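PDB 5V9X: ATP-dependent DNA helicase, which acts as an ATP-dependent 3'-to-5' helicase that tracks along single-stranded DNA and probably unwinds RNA:DNA duplexes. Local coordinates for residues H432-I437 / S864-S869; C439-Q444 / A631-F636; V678-T683 / I700-Y705. One frame throughout, in Å; residues are numbered along the deposited sequence.

Contact 1: H432-I437 / S864-S869; sequences HRTDLI and SPFAAS. With nucleotides of chain B.
Thr434 has its hydroxyl between the backbone N and the carbonyl carbon (chi1 63°), while Ser869 carries OG anti to its own backbone N (chi1 -177°), and these two settings point the hydroxyls at each other across a helix-helix junction. The start of helix 433-448, which follows a strand of the second RecA-like sheet, here meets the C-terminal helix 865-870; the short axes cross at -103°. Thr434 OG1 and Ser869 OG lie 2.9 Å apart in a hydrogen bond that either could donate. The Thr434 methyl flanks the same serine, CG2 to CB at 3.5 Å. Deeper in, Ile437 CD1 approaches Phe866 CZ, the two side chains crossing at about a right angle. Arg433 NH2 comes obliquely to Pro865 CB and CG, 4.0 Å from each, and also forms a salt bridge with Glu671 of helix 661-676. The junction borders the bound single strand as well: the imidazole of His432 lies between the cytosine of DC3 of chain B, over one face, and Asp435 CB over the opposite one. N4 of DC3 of chain B is 3.6 Å from Ser869 OG, and the preceding base, on the 5' side, comes close too, with N1 of DA2 of chain B 3.4 Å from Ala868 O.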
loop_
_atom_site.group_PDB
_atom_site.type_symbol
_atom_site.label_atom_id
_atom_site.label_comp_id
_atom_site.label_asym_id
_atom_site.label_seq_id
_atom_site.Cartn_x
_atom_site.Cartn_y
_atom_site.Cartn_z
ATOM N N HIS A 432 -13.676 -8.453 15.315
ATOM C CA HIS A 432 -14.876 -9.281 15.343
ATOM C C HIS A 432 -14.485 -10.721 15.030
ATOM O O HIS A 432 -13.302 -11.050 14.907
ATOM C CB HIS A 432 -15.930 -8.737 14.371
ATOM C CG HIS A 432 -15.425 -8.553 12.975
ATOM N ND1 HIS A 432 -14.675 -7.462 12.593
ATOM C CD2 HIS A 432 -15.567 -9.319 11.868
ATOM C CE1 HIS A 432 -14.374 -7.564 11.311
ATOM N NE2 HIS A 432 -14.905 -8.682 10.847
ATOM N N ARG A 433 -15.497 -11.581 14.888
ATOM C CA ARG A 433 -15.262 -13.020 14.818
ATOM C C ARG A 433 -14.409 -13.397 13.609
ATOM O O ARG A 433 -13.344 -14.006 13.755
ATOM C CB ARG A 433 -16.599 -13.761 14.801
ATOM C CG ARG A 433 -17.398 -13.600 16.087
ATOM C CD ARG A 433 -17.673 -14.943 16.742
ATOM N NE ARG A 433 -18.973 -15.490 16.360
ATOM C CZ ARG A 433 -19.389 -16.713 16.677
ATOM N NH1 ARG A 433 -18.604 -17.523 17.375
ATOM N NH2 ARG A 433 -20.588 -17.128 16.293
ATOM N N THR A 434 -14.861 -13.051 12.401
ATOM C CA THR A 434 -14.096 -13.426 11.213
ATOM C C THR A 434 -12.783 -12.664 11.099
ATOM O O THR A 434 -11.888 -13.105 10.370
ATOM C CB THR A 434 -14.915 -13.211 9.939
ATOM O OG1 THR A 434 -15.230 -11.820 9.792
ATOM C CG2 THR A 434 -16.193 -14.033 9.988
ATOM N N ASP A 435 -12.647 -11.529 11.789
ATOM C CA ASP A 435 -11.356 -10.854 11.824
ATOM C C ASP A 435 -10.336 -11.667 12.610
ATOM O O ASP A 435 -9.133 -11.581 12.336
ATOM C CB ASP A 435 -11.505 -9.457 12.423
ATOM C CG ASP A 435 -10.239 -8.626 12.292
ATOM O OD1 ASP A 435 -9.387 -8.959 11.442
ATOM O OD2 ASP A 435 -10.094 -7.642 13.047
ATOM N N LEU A 436 -10.796 -12.459 13.582
ATOM C CA LEU A 436 -9.890 -13.314 14.343
ATOM C C LEU A 436 -9.168 -14.299 13.432
ATOM O O LEU A 436 -7.966 -14.543 13.595
ATOM C CB LEU A 436 -10.666 -14.050 15.435
ATOM C CG LEU A 436 -9.962 -15.162 16.213
ATOM C CD1 LEU A 436 -8.754 -14.623 16.956
ATOM C CD2 LEU A 436 -10.935 -15.829 17.174
ATOM N N ILE A 437 -9.886 -14.873 12.464
ATOM C CA ILE A 437 -9.244 -15.725 11.467
ATOM C C ILE A 437 -8.260 -14.914 10.634
ATOM O O ILE A 437 -7.175 -15.395 10.285
ATOM C CB ILE A 437 -10.307 -16.405 10.585
ATOM C CG1 ILE A 437 -11.197 -17.318 11.430
ATOM C CG2 ILE A 437 -9.649 -17.183 9.456
ATOM C CD1 ILE A 437 -12.444 -17.779 10.713
ATOM N N SER A 864 -25.861 -18.236 8.943
ATOM C CA SER A 864 -24.722 -18.841 9.620
ATOM C C SER A 864 -23.786 -17.747 10.125
ATOM O O SER A 864 -23.913 -16.586 9.708
ATOM C CB SER A 864 -23.984 -19.787 8.669
ATOM O OG SER A 864 -23.341 -19.070 7.630
ATOM N N PRO A 865 -22.848 -18.061 11.026
ATOM C CA PRO A 865 -21.885 -17.033 11.455
ATOM C C PRO A 865 -21.147 -16.363 10.304
ATOM O O PRO A 865 -20.974 -15.137 10.318
ATOM C CB PRO A 865 -20.928 -17.818 12.361
ATOM C CG PRO A 865 -21.762 -18.909 12.918
ATOM C CD PRO A 865 -22.717 -19.300 11.816
ATOM N N PHE A 866 -20.714 -17.134 9.302
ATOM C CA PHE A 866 -20.017 -16.539 8.165
ATOM C C PHE A 866 -20.953 -15.665 7.340
ATOM O O PHE A 866 -20.565 -14.580 6.891
ATOM C CB PHE A 866 -19.400 -17.628 7.287
ATOM C CG PHE A 866 -18.146 -18.236 7.853
ATOM C CD1 PHE A 866 -17.802 -18.061 9.184
ATOM C CD2 PHE A 866 -17.301 -18.976 7.043
ATOM C CE1 PHE A 866 -16.647 -18.621 9.697
ATOM C CE2 PHE A 866 -16.143 -19.536 7.550
ATOM C CZ PHE A 866 -15.816 -19.357 8.879
ATOM N N ALA A 867 -22.186 -16.126 7.124
ATOM C CA ALA A 867 -23.163 -15.317 6.406
ATOM C C ALA A 867 -23.506 -14.056 7.184
ATOM O O ALA A 867 -23.649 -12.977 6.599
ATOM C CB ALA A 867 -24.425 -16.136 6.131
ATOM N N ALA A 868 -23.639 -14.174 8.508
ATOM C CA ALA A 868 -23.915 -13.005 9.336
ATOM C C ALA A 868 -22.806 -11.968 9.213
ATOM O O ALA A 868 -23.075 -10.762 9.187
ATOM C CB ALA A 868 -24.094 -13.425 10.795
ATOM N N SER A 869 -21.554 -12.421 9.132
ATOM C CA SER A 869 -20.434 -11.492 9.014
ATOM C C SER A 869 -20.481 -10.733 7.693
ATOM O O SER A 869 -20.234 -9.521 7.656
ATOM C CB SER A 869 -19.116 -12.251 9.157
ATOM O OG SER A 869 -18.005 -11.371 9.124
ATOM P P DC B 3 -18.865 -3.777 17.714
ATOM O OP1 DC B 3 -17.986 -4.100 18.859
ATOM O OP2 DC B 3 -19.642 -2.519 17.713
ATOM O "O5'" DC B 3 -17.969 -3.831 16.386
ATOM C "C5'" DC B 3 -16.656 -3.266 16.404
ATOM C "C4'" DC B 3 -16.114 -3.043 14.998
ATOM O "O4'" DC B 3 -16.129 -4.291 14.254
ATOM C "C3'" DC B 3 -16.879 -2.026 14.145
ATOM O "O3'" DC B 3 -15.957 -1.212 13.422
ATOM C "C2'" DC B 3 -17.686 -2.917 13.202
ATOM C "C1'" DC B 3 -16.722 -4.072 12.996
ATOM N N1 DC B 3 -17.378 -5.336 12.556
ATOM C C2 DC B 3 -17.234 -5.771 11.233
ATOM O O2 DC B 3 -16.565 -5.093 10.443
ATOM N N3 DC B 3 -17.835 -6.926 10.853
ATOM C C4 DC B 3 -18.548 -7.629 11.733
ATOM N N4 DC B 3 -19.123 -8.760 11.312
ATOM C C5 DC B 3 -18.706 -7.201 13.085
ATOM C C6 DC B 3 -18.107 -6.064 13.449
ATOM P P DA B 2 -25.342 -6.111 20.446
ATOM O OP1 DA B 2 -24.786 -6.474 21.769
ATOM O OP2 DA B 2 -25.946 -4.775 20.244
ATOM O "O5'" DA B 2 -24.208 -6.320 19.332
ATOM C "C5'" DA B 2 -23.361 -5.233 18.957
ATOM C "C4'" DA B 2 -22.051 -5.741 18.375
ATOM O "O4'" DA B 2 -22.314 -6.886 17.524
ATOM C "C3'" DA B 2 -21.304 -4.743 17.493
ATOM O "O3'" DA B 2 -19.903 -4.994 17.550
ATOM C "C2'" DA B 2 -21.858 -5.072 16.116
ATOM C "C1'" DA B 2 -21.920 -6.589 16.200
ATOM N N9 DA B 2 -22.881 -7.183 15.281
ATOM C C8 DA B 2 -24.199 -6.850 15.135
ATOM N N7 DA B 2 -24.825 -7.557 14.225
ATOM C C5 DA B 2 -23.850 -8.413 13.740
ATOM C C6 DA B 2 -23.874 -9.419 12.754
ATOM N N6 DA B 2 -24.968 -9.737 12.054
ATOM N N1 DA B 2 -22.726 -10.086 12.513
ATOM C C2 DA B 2 -21.632 -9.765 13.216
ATOM N N3 DA B 2 -21.488 -8.841 14.165
ATOM C C4 DA B 2 -22.646 -8.195 14.381
#

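Contact 2: C439-Q444 / A631-F636; sequences CAVTVQ and AAVGAF
Val441 and Phe636 form the tight half of this helix-helix packing, in which helix 433-448, part of the second RecA-like domain, is crossed by helix 627-640 at 109° between their N-to-C directions. The short axes come within 9.9 Å of each other, and the side chains of Phe636 and Val441 fill much of the space between them. Both methyls of Val441 touch Val633, CG1 at 4.0 Å from Val633 CG2, and the two valines cross at about a right angle. CG2 of Val441 also presses on the root of the phenylalanine, 3.6 Å from Phe636 CG, and there the two side chains slide past each other in opposite directions. With its CG anti to the backbone N (chi1 169°), Phe636 sends its ring across to helix 433-448, and the far end of that ring arrives at Ala440, whose CB sits 3.6 Å from Phe636 CZ. Ile437, one turn earlier on the same helix, also touches the ring and so extends the apolar patch.

At the partly exposed Gln444 and Ala632 the packing is looser. Val441 CG1 and Ala632 CB are 4.3 Å apart, and Ala632 itself also rests on Arg445. Gln444 behaves differently again: its chain, extended beyond CG, brings the amide obliquely to the edge of the phenylalanine ring, with the two planes 65° apart. The amide oxygen accepts a hydrogen bond from Arg651 NH1, and Met655 packs against both Gln444 and Phe636. What remains for the ring is an edge-on approach near its plane, Gln444 OE1 to Phe636 CD1 at 3.7 Å.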
loop_
_atom_site.group_PDB
_atom_site.type_symbol
_atom_site.label_atom_id
_atom_site.label_comp_id
_atom_site.label_asym_id
_atom_site.label_seq_id
_atom_site.Cartn_x
_atom_site.Cartn_y
_atom_site.Cartn_z
ATOM N N CYS A 439 -6.503 -12.223 11.561
ATOM C CA CYS A 439 -5.296 -11.973 12.342
ATOM C C CYS A 439 -4.473 -13.245 12.513
ATOM O O CYS A 439 -3.237 -13.195 12.499
ATOM C CB CYS A 439 -5.661 -11.391 13.707
ATOM S SG CYS A 439 -6.541 -9.816 13.645
ATOM N N ALA A 440 -5.138 -14.390 12.679
ATOM C CA ALA A 440 -4.418 -15.644 12.881
ATOM C C ALA A 440 -3.613 -16.027 11.644
ATOM O O ALA A 440 -2.413 -16.314 11.738
ATOM C CB ALA A 440 -5.398 -16.757 13.256
ATOM N N VAL A 441 -4.259 -16.039 10.474
ATOM C CA VAL A 441 -3.542 -16.331 9.235
ATOM C C VAL A 441 -2.398 -15.345 9.038
ATOM O O VAL A 441 -1.305 -15.719 8.598
ATOM C CB VAL A 441 -4.510 -16.323 8.037
ATOM C CG1 VAL A 441 -3.748 -16.497 6.732
ATOM C CG2 VAL A 441 -5.554 -17.417 8.189
ATOM N N THR A 442 -2.626 -14.076 9.376
ATOM C CA THR A 442 -1.576 -13.073 9.233
ATOM C C THR A 442 -0.378 -13.405 10.115
ATOM O O THR A 442 0.768 -13.389 9.652
ATOM C CB THR A 442 -2.126 -11.687 9.565
ATOM O OG1 THR A 442 -3.189 -11.369 8.658
ATOM C CG2 THR A 442 -1.033 -10.642 9.439
ATOM N N VAL A 443 -0.626 -13.714 11.391
ATOM C CA VAL A 443 0.453 -14.136 12.281
ATOM C C VAL A 443 1.139 -15.380 11.732
ATOM O O VAL A 443 2.370 -15.502 11.775
ATOM C CB VAL A 443 -0.090 -14.371 13.704
ATOM C CG1 VAL A 443 0.928 -15.116 14.558
ATOM C CG2 VAL A 443 -0.462 -13.050 14.353
ATOM N N GLN A 444 0.352 -16.314 11.195
ATOM C CA GLN A 444 0.913 -17.538 10.634
ATOM C C GLN A 444 1.869 -17.231 9.486
ATOM O O GLN A 444 3.004 -17.722 9.461
ATOM C CB GLN A 444 -0.221 -18.450 10.169
ATOM C CG GLN A 444 0.228 -19.717 9.474
ATOM C CD GLN A 444 -0.942 -20.524 8.951
ATOM O OE1 GLN A 444 -1.545 -21.311 9.682
ATOM N NE2 GLN A 444 -1.279 -20.324 7.681
ATOM N N ALA A 631 -6.271 -18.183 -0.529
ATOM C CA ALA A 631 -6.124 -19.630 -0.416
ATOM C C ALA A 631 -5.660 -20.022 0.980
ATOM O O ALA A 631 -6.203 -20.950 1.591
ATOM C CB ALA A 631 -5.145 -20.138 -1.474
ATOM N N ALA A 632 -4.658 -19.311 1.508
ATOM C CA ALA A 632 -4.141 -19.622 2.836
ATOM C C ALA A 632 -5.209 -19.467 3.911
ATOM O O ALA A 632 -5.194 -20.197 4.910
ATOM C CB ALA A 632 -2.938 -18.731 3.151
ATOM N N VAL A 633 -6.143 -18.533 3.723
ATOM C CA VAL A 633 -7.202 -18.326 4.706
ATOM C C VAL A 633 -8.133 -19.532 4.748
ATOM O O VAL A 633 -8.504 -20.013 5.825
ATOM C CB VAL A 633 -7.970 -17.027 4.401
ATOM C CG1 VAL A 633 -9.286 -16.993 5.158
ATOM C CG2 VAL A 633 -7.120 -15.814 4.751
ATOM N N GLY A 634 -8.524 -20.037 3.577
ATOM C CA GLY A 634 -9.400 -21.196 3.541
ATOM C C GLY A 634 -8.727 -22.455 4.052
ATOM O O GLY A 634 -9.338 -23.247 4.774
ATOM N N ALA A 635 -7.459 -22.659 3.681
ATOM C CA ALA A 635 -6.719 -23.816 4.172
ATOM C C ALA A 635 -6.544 -23.767 5.684
ATOM O O ALA A 635 -6.474 -24.816 6.335
ATOM C CB ALA A 635 -5.360 -23.902 3.477
ATOM N N PHE A 636 -6.467 -22.565 6.258
ATOM C CA PHE A 636 -6.429 -22.439 7.711
ATOM C C PHE A 636 -7.784 -22.768 8.322
ATOM O O PHE A 636 -7.861 -23.475 9.332
ATOM C CB PHE A 636 -5.986 -21.025 8.098
ATOM C CG PHE A 636 -6.168 -20.699 9.560
ATOM C CD1 PHE A 636 -5.139 -20.903 10.464
ATOM C CD2 PHE A 636 -7.363 -20.163 10.025
ATOM C CE1 PHE A 636 -5.305 -20.593 11.806
ATOM C CE2 PHE A 636 -7.532 -19.857 11.365
ATOM C CZ PHE A 636 -6.501 -20.071 12.255
#

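Contact 3: V678-T683 / I700-Y705; sequences VVPSDT and ILHSPY
Tyr705 OH donates to the backbone oxygen of Asp682 over 2.7 Å, the one hydrogen bond between these segments. The phenol reaches that oxygen in the carbonyl plane, on a lone pair, at a C=O...donor angle of 119°. Seen from the ring, Asp682 O is at its edge and near its plane. Having CG beside its backbone N and anti to the carbonyl carbon (chi1 -79°) turns the tyrosine back to the loop 678-683.

That loop leads into the antiparallel beta hairpin of strands 684-691 and 697-702, and residues 703-705 lead out of it. Before the hairpin begins, the incoming chain runs nearly alongside the outgoing one, with directions 23° apart. Van der Waals contacts fill the rest. Pro680 CG rests on His702 CB at 3.3 Å and meets the imidazole only obliquely, and Pro704 CD lies 3.8 Å from Ser681 O. Helix 627-640 closes over this region, where Val633 meets Pro704 and Ala635 meets Asp682.

Each chain also braces itself. Ser681 OG accepts from Thr683 N at 3.2 Å, which makes an ST turn, and takes a second backbone amide from Thr684. On the other side Ser703 OG receives a weak bond from Tyr705 N at 3.4 Å and is bonded to His710 as well. Between these two segments, then, the link is one directed bond from a side chain to the main chain plus the fit of two proline rings that have no N-H to offer, consistent with the lack of strand pairing here.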
loop_
_atom_site.group_PDB
_atom_site.type_symbol
_atom_site.label_atom_id
_atom_site.label_comp_id
_atom_site.label_asym_id
_atom_site.label_seq_id
_atom_site.Cartn_x
_atom_site.Cartn_y
_atom_site.Cartn_z
ATOM N N VAL A 678 -20.394 -28.076 6.813
ATOM C CA VAL A 678 -18.963 -27.927 6.581
ATOM C C VAL A 678 -18.638 -26.441 6.553
ATOM O O VAL A 678 -19.519 -25.590 6.407
ATOM C CB VAL A 678 -18.508 -28.603 5.270
ATOM C CG1 VAL A 678 -18.839 -30.091 5.292
ATOM C CG2 VAL A 678 -19.156 -27.923 4.070
ATOM N N VAL A 679 -17.353 -26.134 6.685
ATOM C CA VAL A 679 -16.912 -24.742 6.673
ATOM C C VAL A 679 -16.216 -24.437 5.350
ATOM O O VAL A 679 -15.551 -25.311 4.774
ATOM C CB VAL A 679 -16.003 -24.426 7.875
ATOM C CG1 VAL A 679 -16.641 -24.924 9.167
ATOM C CG2 VAL A 679 -14.609 -25.014 7.687
ATOM N N PRO A 680 -16.366 -23.224 4.827
ATOM C CA PRO A 680 -15.684 -22.865 3.579
ATOM C C PRO A 680 -14.174 -22.941 3.739
ATOM O O PRO A 680 -13.629 -22.702 4.818
ATOM C CB PRO A 680 -16.148 -21.426 3.322
ATOM C CG PRO A 680 -17.391 -21.276 4.134
ATOM C CD PRO A 680 -17.233 -22.145 5.324
ATOM N N SER A 681 -13.498 -23.277 2.645
ATOM C CA SER A 681 -12.055 -23.464 2.674
ATOM C C SER A 681 -11.512 -23.308 1.260
ATOM O O SER A 681 -12.248 -23.002 0.318
ATOM C CB SER A 681 -11.688 -24.831 3.257
ATOM O OG SER A 681 -12.013 -25.870 2.350
ATOM N N ASP A 682 -10.203 -23.532 1.122
ATOM C CA ASP A 682 -9.556 -23.475 -0.181
ATOM C C ASP A 682 -10.015 -24.594 -1.107
ATOM O O ASP A 682 -9.810 -24.498 -2.322
ATOM C CB ASP A 682 -8.038 -23.537 -0.013
ATOM C CG ASP A 682 -7.588 -24.765 0.757
ATOM O OD1 ASP A 682 -8.377 -25.274 1.581
ATOM O OD2 ASP A 682 -6.448 -25.225 0.538
ATOM N N THR A 683 -10.624 -25.650 -0.564
ATOM C CA THR A 683 -11.068 -26.777 -1.368
ATOM C C THR A 683 -12.581 -26.911 -1.457
ATOM O O THR A 683 -13.065 -27.626 -2.340
ATOM C CB THR A 683 -10.492 -28.090 -0.813
ATOM O OG1 THR A 683 -11.052 -28.355 0.479
ATOM C CG2 THR A 683 -8.981 -27.998 -0.696
ATOM N N ILE A 700 -25.871 -16.848 -0.746
ATOM C CA ILE A 700 -24.533 -16.376 -0.412
ATOM C C ILE A 700 -23.521 -17.421 -0.853
ATOM O O ILE A 700 -23.651 -18.603 -0.513
ATOM C CB ILE A 700 -24.400 -16.089 1.093
ATOM C CG1 ILE A 700 -25.335 -14.950 1.503
ATOM C CG2 ILE A 700 -22.963 -15.754 1.444
ATOM C CD1 ILE A 700 -25.359 -14.687 2.989
ATOM N N LEU A 701 -22.517 -16.988 -1.612
ATOM C CA LEU A 701 -21.383 -17.835 -1.955
ATOM C C LEU A 701 -20.280 -17.597 -0.935
ATOM O O LEU A 701 -19.865 -16.455 -0.724
ATOM C CB LEU A 701 -20.875 -17.543 -3.367
ATOM C CG LEU A 701 -19.533 -18.187 -3.732
ATOM C CD1 LEU A 701 -19.601 -19.706 -3.617
ATOM C CD2 LEU A 701 -19.091 -17.769 -5.127
ATOM N N HIS A 702 -19.821 -18.666 -0.296
ATOM C CA HIS A 702 -18.746 -18.585 0.681
ATOM C C HIS A 702 -17.444 -19.049 0.041
ATOM O O HIS A 702 -17.368 -20.164 -0.485
ATOM C CB HIS A 702 -19.062 -19.433 1.910
ATOM C CG HIS A 702 -20.149 -18.879 2.778
ATOM N ND1 HIS A 702 -21.476 -18.893 2.410
ATOM C CD2 HIS A 702 -20.107 -18.309 4.006
ATOM C CE1 HIS A 702 -22.205 -18.353 3.370
ATOM N NE2 HIS A 702 -21.398 -17.989 4.349
ATOM N N SER A 703 -16.425 -18.192 0.094
ATOM C CA SER A 703 -15.122 -18.443 -0.511
ATOM C C SER A 703 -14.123 -17.432 0.032
ATOM O O SER A 703 -14.435 -16.239 0.106
ATOM C CB SER A 703 -15.198 -18.347 -2.036
ATOM O OG SER A 703 -13.932 -18.037 -2.593
ATOM N N PRO A 704 -12.922 -17.859 0.419
ATOM C CA PRO A 704 -11.943 -16.930 0.995
ATOM C C PRO A 704 -11.028 -16.246 -0.009
ATOM O O PRO A 704 -10.160 -15.476 0.416
ATOM C CB PRO A 704 -11.131 -17.857 1.907
ATOM C CG PRO A 704 -11.103 -19.143 1.154
ATOM C CD PRO A 704 -12.433 -19.249 0.439
ATOM N N TYR A 705 -11.218 -16.469 -1.312
ATOM C CA TYR A 705 -10.205 -16.138 -2.310
ATOM C C TYR A 705 -10.116 -14.652 -2.638
ATOM O O TYR A 705 -9.561 -14.284 -3.679
ATOM C CB TYR A 705 -10.463 -16.936 -3.591
ATOM C CG TYR A 705 -9.977 -18.360 -3.506
ATOM C CD1 TYR A 705 -8.646 -18.672 -3.745
ATOM C CD2 TYR A 705 -10.845 -19.393 -3.177
ATOM C CE1 TYR A 705 -8.193 -19.975 -3.666
ATOM C CE2 TYR A 705 -10.400 -20.698 -3.095
ATOM C CZ TYR A 705 -9.074 -20.982 -3.340
ATOM O OH TYR A 705 -8.624 -22.279 -3.261
#

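In the fold
Burial sets the three contacts apart. Contact 1 lies at the surface and is the one at the DNA, mixing a hydroxyl pair with base contacts; contact 2 is buried and largely apolar; contact 3 is buried too, yet includes one phenol hydrogen bond. Helix 433-448 serves both contacts 1 and 2, which meet where Ile437 CG2 packs on Phe636 CD2. Helix 627-640 then hands over to contact 3 through Gly634, close to Pro704 and Ser681. The circuit closes at Phe866, which touches both His702 and Pro680. Contact 1 thus joins helix 433-448 to the last helix, contact 2 joins it to helix 627-640, and contact 3 lies within the later, DEAD/H-associated region.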